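Local coordinates for tail spike protein (Acinetobacter phage vB_AbaP_AS12, PDB 6EU4) that probably binds the capsular polysaccharide of Acinetobacter baumannii as the phage's trimeric tailspike, and may cleave it during adsorption to the host, at residues D146-N154 with F196-K207; A354-A362 with T398-L406. All coordinates share one frame; numbering follows the deposited sequence.

Contact 1 (D146-N154 with F196-K207)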
loop_
_atom_site.group_PDB
_atom_site.type_symbol
_atom_site.label_atom_id
_atom_site.label_comp_id
_atom_site.label_asym_id
_atom_site.label_seq_id
_atom_site.Cartn_x
_atom_site.Cartn_y
_atom_site.Cartn_z
ATOM N N ASP A 146 -23.967 -22.667 2.954
ATOM C CA ASP A 146 -25.329 -23.162 2.860
ATOM C C ASP A 146 -26.122 -22.617 1.690
ATOM O O ASP A 146 -27.226 -23.120 1.437
ATOM C CB ASP A 146 -26.085 -22.845 4.152
ATOM C CG ASP A 146 -25.477 -23.549 5.359
ATOM O OD1 ASP A 146 -24.927 -24.667 5.205
ATOM O OD2 ASP A 146 -25.552 -22.983 6.454
ATOM N N CYS A 147 -25.596 -21.631 0.967
ATOM C CA CYS A 147 -26.311 -20.953 -0.110
ATOM C C CYS A 147 -25.527 -21.085 -1.405
ATOM O O CYS A 147 -24.324 -20.828 -1.427
ATOM C CB CYS A 147 -26.508 -19.463 0.198
ATOM S SG CYS A 147 -27.400 -19.166 1.731
ATOM N N GLY A 148 -26.202 -21.444 -2.490
ATOM C CA GLY A 148 -25.510 -21.439 -3.758
ATOM C C GLY A 148 -26.030 -22.501 -4.696
ATOM O O GLY A 148 -27.119 -23.039 -4.512
ATOM N N PHE A 149 -25.215 -22.755 -5.719
ATOM C CA PHE A 149 -25.599 -23.576 -6.861
ATOM C C PHE A 149 -24.646 -24.753 -6.962
ATOM O O PHE A 149 -23.425 -24.563 -6.926
ATOM C CB PHE A 149 -25.549 -22.785 -8.173
ATOM C CG PHE A 149 -26.427 -21.566 -8.191
ATOM C CD1 PHE A 149 -27.690 -21.584 -7.622
ATOM C CD2 PHE A 149 -25.987 -20.396 -8.781
ATOM C CE1 PHE A 149 -28.505 -20.443 -7.634
ATOM C CE2 PHE A 149 -26.794 -19.246 -8.784
ATOM C CZ PHE A 149 -28.059 -19.283 -8.202
ATOM N N ILE A 150 -25.212 -25.948 -7.129
ATOM C CA ILE A 150 -24.459 -27.179 -7.319
ATOM C C ILE A 150 -24.767 -27.684 -8.723
ATOM O O ILE A 150 -25.904 -28.072 -9.014
ATOM C CB ILE A 150 -24.826 -28.232 -6.269
ATOM C CG1 ILE A 150 -24.772 -27.621 -4.861
ATOM C CG2 ILE A 150 -23.907 -29.436 -6.392
ATOM C CD1 ILE A 150 -23.398 -27.164 -4.442
ATOM N N LYS A 151 -23.762 -27.692 -9.587
ATOM C CA LYS A 151 -23.947 -28.142 -10.955
ATOM C C LYS A 151 -23.633 -29.630 -11.055
ATOM O O LYS A 151 -22.578 -30.074 -10.591
ATOM C CB LYS A 151 -23.047 -27.344 -11.893
ATOM C CG LYS A 151 -23.236 -27.773 -13.330
ATOM C CD LYS A 151 -23.178 -26.610 -14.260
ATOM C CE LYS A 151 -23.520 -27.019 -15.672
ATOM N NZ LYS A 151 -22.339 -27.499 -16.371
ATOM N N THR A 152 -24.535 -30.388 -11.686
ATOM C CA THR A 152 -24.498 -31.846 -11.661
ATOM C C THR A 152 -24.063 -32.477 -12.976
ATOM O O THR A 152 -24.039 -33.715 -13.081
ATOM C CB THR A 152 -25.880 -32.402 -11.307
ATOM O OG1 THR A 152 -26.799 -32.076 -12.353
ATOM C CG2 THR A 152 -26.382 -31.808 -9.991
ATOM N N THR A 153 -23.768 -31.676 -13.981
ATOM C CA THR A 153 -23.399 -32.155 -15.306
ATOM C C THR A 153 -22.286 -31.277 -15.852
ATOM O O THR A 153 -21.932 -30.245 -15.265
ATOM C CB THR A 153 -24.556 -32.072 -16.307
ATOM O OG1 THR A 153 -24.731 -30.684 -16.657
ATOM C CG2 THR A 153 -25.851 -32.644 -15.738
ATOM N N ASN A 154 -21.794 -31.656 -17.031
ATOM C CA ASN A 154 -20.899 -30.807 -17.805
ATOM C C ASN A 154 -21.628 -30.089 -18.941
ATOM O O ASN A 154 -20.980 -29.618 -19.880
ATOM C CB ASN A 154 -19.739 -31.641 -18.360
ATOM C CG ASN A 154 -18.942 -32.324 -17.257
ATOM O OD1 ASN A 154 -18.937 -33.558 -17.154
ATOM N ND2 ASN A 154 -18.307 -31.531 -16.404
ATOM N N PHE A 196 -22.518 -16.614 -1.408
ATOM C CA PHE A 196 -22.953 -17.933 -1.856
ATOM C C PHE A 196 -21.796 -18.676 -2.506
ATOM O O PHE A 196 -20.714 -18.123 -2.730
ATOM C CB PHE A 196 -24.148 -17.843 -2.812
ATOM C CG PHE A 196 -23.896 -17.041 -4.057
ATOM C CD1 PHE A 196 -23.356 -17.636 -5.174
ATOM C CD2 PHE A 196 -24.247 -15.694 -4.118
ATOM C CE1 PHE A 196 -23.149 -16.906 -6.331
ATOM C CE2 PHE A 196 -24.042 -14.960 -5.264
ATOM C CZ PHE A 196 -23.495 -15.571 -6.379
ATOM N N THR A 197 -22.031 -19.958 -2.786
ATOM C CA THR A 197 -21.025 -20.822 -3.370
ATOM C C THR A 197 -21.481 -21.333 -4.734
ATOM O O THR A 197 -22.679 -21.432 -5.016
ATOM C CB THR A 197 -20.715 -21.998 -2.426
ATOM O OG1 THR A 197 -19.675 -22.807 -2.980
ATOM C CG2 THR A 197 -21.970 -22.879 -2.217
ATOM N N LEU A 198 -20.497 -21.627 -5.582
ATOM C CA LEU A 198 -20.688 -22.235 -6.897
ATOM C C LEU A 198 -19.813 -23.477 -6.914
ATOM O O LEU A 198 -18.584 -23.360 -6.829
ATOM C CB LEU A 198 -20.255 -21.288 -8.026
ATOM C CG LEU A 198 -20.936 -19.928 -8.094
ATOM C CD1 LEU A 198 -20.234 -19.028 -9.104
ATOM C CD2 LEU A 198 -22.380 -20.117 -8.465
ATOM N N GLN A 199 -20.416 -24.656 -6.997
ATOM C CA GLN A 199 -19.638 -25.888 -6.966
ATOM C C GLN A 199 -20.166 -26.892 -7.975
ATOM O O GLN A 199 -21.369 -26.962 -8.229
ATOM C CB GLN A 199 -19.672 -26.538 -5.567
ATOM C CG GLN A 199 -19.199 -25.617 -4.465
ATOM C CD GLN A 199 -19.121 -26.307 -3.118
ATOM O OE1 GLN A 199 -19.032 -27.543 -3.037
ATOM N NE2 GLN A 199 -19.166 -25.516 -2.048
ATOM N N TYR A 200 -19.257 -27.711 -8.505
ATOM C CA TYR A 200 -19.675 -28.939 -9.168
ATOM C C TYR A 200 -19.911 -30.033 -8.136
ATOM O O TYR A 200 -19.297 -30.042 -7.070
ATOM C CB TYR A 200 -18.631 -29.426 -10.170
ATOM C CG TYR A 200 -18.624 -28.614 -11.433
ATOM C CD1 TYR A 200 -17.888 -27.450 -11.515
ATOM C CD2 TYR A 200 -19.381 -28.996 -12.528
ATOM C CE1 TYR A 200 -17.896 -26.674 -12.676
ATOM C CE2 TYR A 200 -19.392 -28.239 -13.691
ATOM C CZ TYR A 200 -18.647 -27.074 -13.750
ATOM O OH TYR A 200 -18.670 -26.317 -14.901
ATOM N N ASP A 201 -20.837 -30.932 -8.459
ATOM C CA ASP A 201 -20.958 -32.220 -7.780
ATOM C C ASP A 201 -19.595 -32.906 -7.753
ATOM O O ASP A 201 -19.012 -33.180 -8.801
ATOM C CB ASP A 201 -21.998 -33.057 -8.529
ATOM C CG ASP A 201 -22.279 -34.421 -7.885
ATOM O OD1 ASP A 201 -21.545 -34.859 -6.972
ATOM O OD2 ASP A 201 -23.275 -35.046 -8.323
ATOM N N SER A 202 -19.054 -33.136 -6.548
ATOM C CA SER A 202 -17.691 -33.653 -6.437
ATOM C C SER A 202 -17.539 -35.012 -7.100
ATOM O O SER A 202 -16.414 -35.404 -7.423
ATOM C CB SER A 202 -17.264 -33.758 -4.963
ATOM O OG SER A 202 -18.044 -34.748 -4.302
ATOM N N ALA A 203 -18.638 -35.724 -7.325
ATOM C CA ALA A 203 -18.586 -37.035 -7.962
ATOM C C ALA A 203 -18.336 -36.962 -9.463
ATOM O O ALA A 203 -17.954 -37.973 -10.058
ATOM C CB ALA A 203 -19.892 -37.795 -7.709
ATOM N N LEU A 204 -18.540 -35.802 -10.096
ATOM C CA LEU A 204 -18.340 -35.714 -11.542
ATOM C C LEU A 204 -16.883 -35.993 -11.894
ATOM O O LEU A 204 -15.988 -35.321 -11.371
ATOM C CB LEU A 204 -18.705 -34.334 -12.074
ATOM C CG LEU A 204 -20.179 -34.075 -12.250
ATOM C CD1 LEU A 204 -20.375 -32.565 -12.492
ATOM C CD2 LEU A 204 -20.773 -34.908 -13.409
ATOM N N PRO A 205 -16.603 -36.933 -12.794
ATOM C CA PRO A 205 -15.204 -37.185 -13.173
ATOM C C PRO A 205 -14.498 -35.970 -13.738
ATOM O O PRO A 205 -13.294 -35.805 -13.516
ATOM C CB PRO A 205 -15.326 -38.287 -14.233
ATOM C CG PRO A 205 -16.600 -38.945 -13.948
ATOM C CD PRO A 205 -17.522 -37.904 -13.407
ATOM N N THR A 206 -15.208 -35.130 -14.484
ATOM C CA THR A 206 -14.641 -33.947 -15.116
ATOM C C THR A 206 -15.376 -32.724 -14.599
ATOM O O THR A 206 -16.607 -32.724 -14.520
ATOM C CB THR A 206 -14.755 -34.029 -16.644
ATOM O OG1 THR A 206 -14.137 -35.243 -17.098
ATOM C CG2 THR A 206 -14.065 -32.845 -17.301
ATOM N N LYS A 207 -14.619 -31.707 -14.222
ATOM C CA LYS A 207 -15.183 -30.460 -13.739
ATOM C C LYS A 207 -14.945 -29.368 -14.769
ATOM O O LYS A 207 -14.089 -29.495 -15.648
ATOM C CB LYS A 207 -14.563 -30.033 -12.413
ATOM C CG LYS A 207 -14.440 -31.131 -11.374
ATOM C CD LYS A 207 -15.773 -31.577 -10.916
ATOM C CE LYS A 207 -15.686 -32.221 -9.528
ATOM N NZ LYS A 207 -14.996 -33.531 -9.566
HETATM O O HOH W 1 -23.759 -35.436 -10.943
HETATM O O HOH W 2 -17.795 -35.669 -15.863
#
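Thr197 opens a parallel pairing between strands 148-151 and 196-200, neighbouring rungs on one face of a right-handed parallel beta-helix, the fold usual in phage tailspikes. Its N-H binds Cys147 O and its own carbonyl accepts from Phe149 N. Gly148 lies between those two bonds, its CA 3.1 Å from Thr197 O, and its backbone angles (phi 148°) by themselves call for glycine. On the face that carries Phe149, Leu198 lies side by side with that ring, its CD2 3.6 Å from Phe149 CD2, and Ile176 and Met177 of strand 175-179 pack against this apolar layer. Gln199 N donates to Phe149 O, while Gln199 O accepts from Lys151 N. On the other face, the extended chain of Gln199 brings NE2 back to Thr197 OG1. The Tyr200 ring runs alongside Lys151, whose CG, anti to the backbone N (chi1 -179°), comes within 3.9 Å of Tyr200 CE2; Tyr200 OH and Lys151 NZ both reach Asp174, and NZ also donates to the carbonyls of Asn155 and Thr153. Asp201 N closes the strand pairing on Lys151 O, and its OD1 takes the N-H of Ala203 in an Asx turn. Leu204 then lays CD2 against Thr152 O at 3.5 Å. Finally, Asn154 ND2 donates to Thr206 O over 2.8 Å, from above the carbonyl plane yet within its own amide plane.

Contact 2 (A354-A362 with T398-L406)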
loop_
_atom_site.group_PDB
_atom_site.type_symbol
_atom_site.label_atom_id
_atom_site.label_comp_id
_atom_site.label_asym_id
_atom_site.label_seq_id
_atom_site.Cartn_x
_atom_site.Cartn_y
_atom_site.Cartn_z
ATOM N N ALA A 354 6.451 -22.294 3.512
ATOM C CA ALA A 354 6.449 -23.671 3.035
ATOM C C ALA A 354 6.477 -23.684 1.507
ATOM O O ALA A 354 5.589 -24.199 0.833
ATOM C CB ALA A 354 5.254 -24.442 3.604
ATOM N N ILE A 355 7.518 -23.058 0.972
ATOM C CA ILE A 355 7.744 -22.984 -0.466
ATOM C C ILE A 355 8.913 -23.907 -0.794
ATOM O O ILE A 355 10.069 -23.640 -0.430
ATOM C CB ILE A 355 8.015 -21.551 -0.944
ATOM C CG1 ILE A 355 6.826 -20.634 -0.587
ATOM C CG2 ILE A 355 8.308 -21.552 -2.463
ATOM C CD1 ILE A 355 7.236 -19.157 -0.552
ATOM N N TYR A 356 8.612 -25.006 -1.485
ATOM C CA TYR A 356 9.591 -26.060 -1.750
ATOM C C TYR A 356 10.194 -25.831 -3.128
ATOM O O TYR A 356 9.685 -26.307 -4.139
ATOM C CB TYR A 356 8.916 -27.409 -1.604
ATOM C CG TYR A 356 8.384 -27.513 -0.223
ATOM C CD1 TYR A 356 9.245 -27.706 0.859
ATOM C CD2 TYR A 356 7.046 -27.306 0.032
ATOM C CE1 TYR A 356 8.758 -27.755 2.168
ATOM C CE2 TYR A 356 6.552 -27.371 1.344
ATOM C CZ TYR A 356 7.409 -27.581 2.391
ATOM O OH TYR A 356 6.902 -27.627 3.678
ATOM N N ASN A 357 11.294 -25.068 -3.156
ATOM C CA ASN A 357 11.900 -24.603 -4.401
ATOM C C ASN A 357 12.918 -25.634 -4.894
ATOM O O ASN A 357 14.135 -25.425 -4.892
ATOM C CB ASN A 357 12.540 -23.231 -4.207
ATOM C CG ASN A 357 13.599 -23.208 -3.087
ATOM O OD1 ASN A 357 13.406 -23.758 -2.003
ATOM N ND2 ASN A 357 14.720 -22.574 -3.366
ATOM N N LYS A 358 12.377 -26.768 -5.347
ATOM C CA LYS A 358 13.192 -27.899 -5.783
ATOM C C LYS A 358 12.873 -28.366 -7.200
ATOM O O LYS A 358 13.268 -29.479 -7.577
ATOM C CB LYS A 358 13.034 -29.078 -4.817
ATOM C CG LYS A 358 11.600 -29.578 -4.684
ATOM C CD LYS A 358 11.523 -30.813 -3.751
ATOM C CE LYS A 358 10.108 -31.360 -3.693
ATOM N NZ LYS A 358 9.987 -32.512 -2.752
ATOM N N TYR A 359 12.187 -27.556 -7.999
ATOM C CA TYR A 359 11.670 -27.998 -9.285
ATOM C C TYR A 359 12.389 -27.315 -10.441
ATOM O O TYR A 359 12.752 -26.136 -10.365
ATOM C CB TYR A 359 10.169 -27.749 -9.361
ATOM C CG TYR A 359 9.433 -28.507 -8.290
ATOM C CD1 TYR A 359 9.235 -29.883 -8.419
ATOM C CD2 TYR A 359 8.958 -27.875 -7.151
ATOM C CE1 TYR A 359 8.580 -30.592 -7.472
ATOM C CE2 TYR A 359 8.292 -28.595 -6.173
ATOM C CZ TYR A 359 8.121 -29.963 -6.349
ATOM O OH TYR A 359 7.466 -30.738 -5.424
ATOM N N LYS A 360 12.570 -28.072 -11.519
ATOM C CA LYS A 360 13.297 -27.614 -12.691
ATOM C C LYS A 360 12.560 -28.024 -13.956
ATOM O O LYS A 360 11.955 -29.107 -14.003
ATOM C CB LYS A 360 14.720 -28.194 -12.734
ATOM C CG LYS A 360 15.565 -27.789 -11.547
ATOM C CD LYS A 360 16.946 -28.422 -11.550
ATOM C CE LYS A 360 17.712 -27.937 -10.348
ATOM N NZ LYS A 360 19.075 -28.566 -10.273
ATOM N N PRO A 361 12.640 -27.211 -15.008
ATOM C CA PRO A 361 12.082 -27.604 -16.303
ATOM C C PRO A 361 12.951 -28.648 -16.981
ATOM O O PRO A 361 14.153 -28.751 -16.740
ATOM C CB PRO A 361 12.089 -26.288 -17.094
ATOM C CG PRO A 361 13.316 -25.591 -16.602
ATOM C CD PRO A 361 13.345 -25.914 -15.093
ATOM N N ALA A 362 12.322 -29.419 -17.869
ATOM C CA ALA A 362 13.074 -30.402 -18.643
ATOM C C ALA A 362 14.108 -29.724 -19.531
ATOM O O ALA A 362 15.241 -30.204 -19.658
ATOM C CB ALA A 362 12.119 -31.245 -19.498
ATOM N N THR A 398 18.767 -32.394 2.293
ATOM C CA THR A 398 17.933 -33.355 1.579
ATOM C C THR A 398 17.630 -32.966 0.145
ATOM O O THR A 398 17.393 -33.856 -0.681
ATOM C CB THR A 398 16.608 -33.613 2.314
ATOM O OG1 THR A 398 15.791 -32.439 2.308
ATOM C CG2 THR A 398 16.882 -34.054 3.747
ATOM N N GLN A 399 17.648 -31.672 -0.176
ATOM C CA GLN A 399 17.242 -31.189 -1.489
ATOM C C GLN A 399 18.213 -30.168 -2.074
ATOM O O GLN A 399 17.901 -29.559 -3.100
ATOM C CB GLN A 399 15.857 -30.556 -1.421
ATOM C CG GLN A 399 14.752 -31.489 -0.981
ATOM C CD GLN A 399 14.331 -32.485 -2.034
ATOM O OE1 GLN A 399 14.762 -32.427 -3.172
ATOM N NE2 GLN A 399 13.458 -33.418 -1.641
ATOM N N GLY A 400 19.389 -29.981 -1.482
ATOM C CA GLY A 400 20.249 -28.882 -1.920
ATOM C C GLY A 400 20.647 -28.972 -3.384
ATOM O O GLY A 400 20.768 -27.943 -4.065
ATOM N N ALA A 401 20.856 -30.194 -3.888
ATOM C CA ALA A 401 21.223 -30.400 -5.287
ATOM C C ALA A 401 20.112 -30.030 -6.255
ATOM O O ALA A 401 20.365 -30.012 -7.468
ATOM C CB ALA A 401 21.617 -31.854 -5.538
ATOM N N ASN A 402 18.912 -29.731 -5.754
ATOM C CA ASN A 402 17.753 -29.394 -6.559
ATOM C C ASN A 402 17.281 -27.957 -6.397
ATOM O O ASN A 402 16.252 -27.598 -6.983
ATOM C CB ASN A 402 16.592 -30.326 -6.187
ATOM C CG ASN A 402 16.957 -31.777 -6.314
ATOM O OD1 ASN A 402 17.564 -32.183 -7.304
ATOM N ND2 ASN A 402 16.633 -32.569 -5.287
ATOM N N CYS A 403 17.970 -27.141 -5.605
ATOM C CA CYS A 403 17.436 -25.843 -5.230
ATOM C C CYS A 403 17.351 -24.895 -6.430
ATOM O O CYS A 403 18.090 -25.019 -7.415
ATOM C CB CYS A 403 18.280 -25.212 -4.122
ATOM S SG CYS A 403 19.899 -24.583 -4.645
ATOM N N SER A 404 16.418 -23.953 -6.337
ATOM C CA SER A 404 16.228 -22.931 -7.348
ATOM C C SER A 404 17.166 -21.748 -7.115
ATOM O O SER A 404 17.765 -21.584 -6.042
ATOM C CB SER A 404 14.790 -22.427 -7.340
ATOM O OG SER A 404 14.551 -21.592 -6.214
ATOM N N ALA A 405 17.239 -20.885 -8.128
ATOM C CA ALA A 405 17.717 -19.527 -7.943
ATOM C C ALA A 405 16.667 -18.682 -7.203
ATOM O O ALA A 405 15.480 -19.015 -7.164
ATOM C CB ALA A 405 18.025 -18.890 -9.303
ATOM N N LEU A 406 17.111 -17.576 -6.586
ATOM C CA LEU A 406 16.141 -16.592 -6.110
ATOM C C LEU A 406 15.499 -15.882 -7.288
ATOM O O LEU A 406 14.273 -15.763 -7.363
ATOM C CB LEU A 406 16.777 -15.553 -5.178
ATOM C CG LEU A 406 15.829 -14.414 -4.748
ATOM C CD1 LEU A 406 14.660 -15.025 -3.932
ATOM C CD2 LEU A 406 16.522 -13.326 -3.926
HETATM O O HOH W 3 11.630 -34.812 -3.616
HETATM O O HOH W 4 15.206 -25.682 -8.736
HETATM O O HOH W 5 19.962 -26.936 -8.210
HETATM O O HOH W 6 18.309 -31.255 -9.692
#
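Two loops at the side of the parallel beta-helix meet here: residues 357-360, in the loop that follows strand 351-355, and residues 399-404, which include a short 3-10 turn and lead into strand 405-409. Asn357, at the centre of an inverse gamma turn, makes the buried end of the contact. Its CG sits between the backbone N and the carbonyl carbon (chi1 57°), which directs Asn357 ND2 to Ser404 OG, 3.0 Å away and in the plane of the amide. The N-H...O angle is 162°, and Ser404 OG in turn donates to Ala405 O. Asn357 OD1 is taken by the backbone N of Tyr392, so both ends of this amide are used; Ser404 N gives Asn357 O a weak bond, and the CA-H of Cys403 also points at that oxygen. Farther out, Lys358 slants across Gln399, with its CD 3.7 Å from Gln399 OE1. Gln399 OE1 accepts from Asn402 ND2 at 2.8 Å, a bond that steadies the glutamine amide. Lys358 NZ forms a salt bridge with Asp307 and shares a water with Gln399 NE2. Lys360, fully extended beyond CG, reaches over the 3-10 turn; its NZ makes a weak bond to Ala401 O, 3.4 Å away. A direct amide-hydroxyl bond thus fixes the buried end, whereas the outer lysine ammonium groups are linked to Gln399 and Asn402 side chains through water.

How the contacts relate
Contact 1 and contact 2 belong to the same parallel beta-helix and follow one another along the chain: 146-154 and 196-207 are paired well before 354-362 begins. Their centres lie 36 Å apart, with about 23 Å between nearest atoms, so neither touches the other. Parallel strand pairings running through the helix connect the two regions. Contact 1 joins successive strands of the helix wall and adjoining loops, and its 146-154 side also meets a second subunit of the trimer; contact 2 joins loops between strands and touches no other chain. One samples the regular strand pairing of the shaft and the other the loops at its side, consistent with an elongated tailspike.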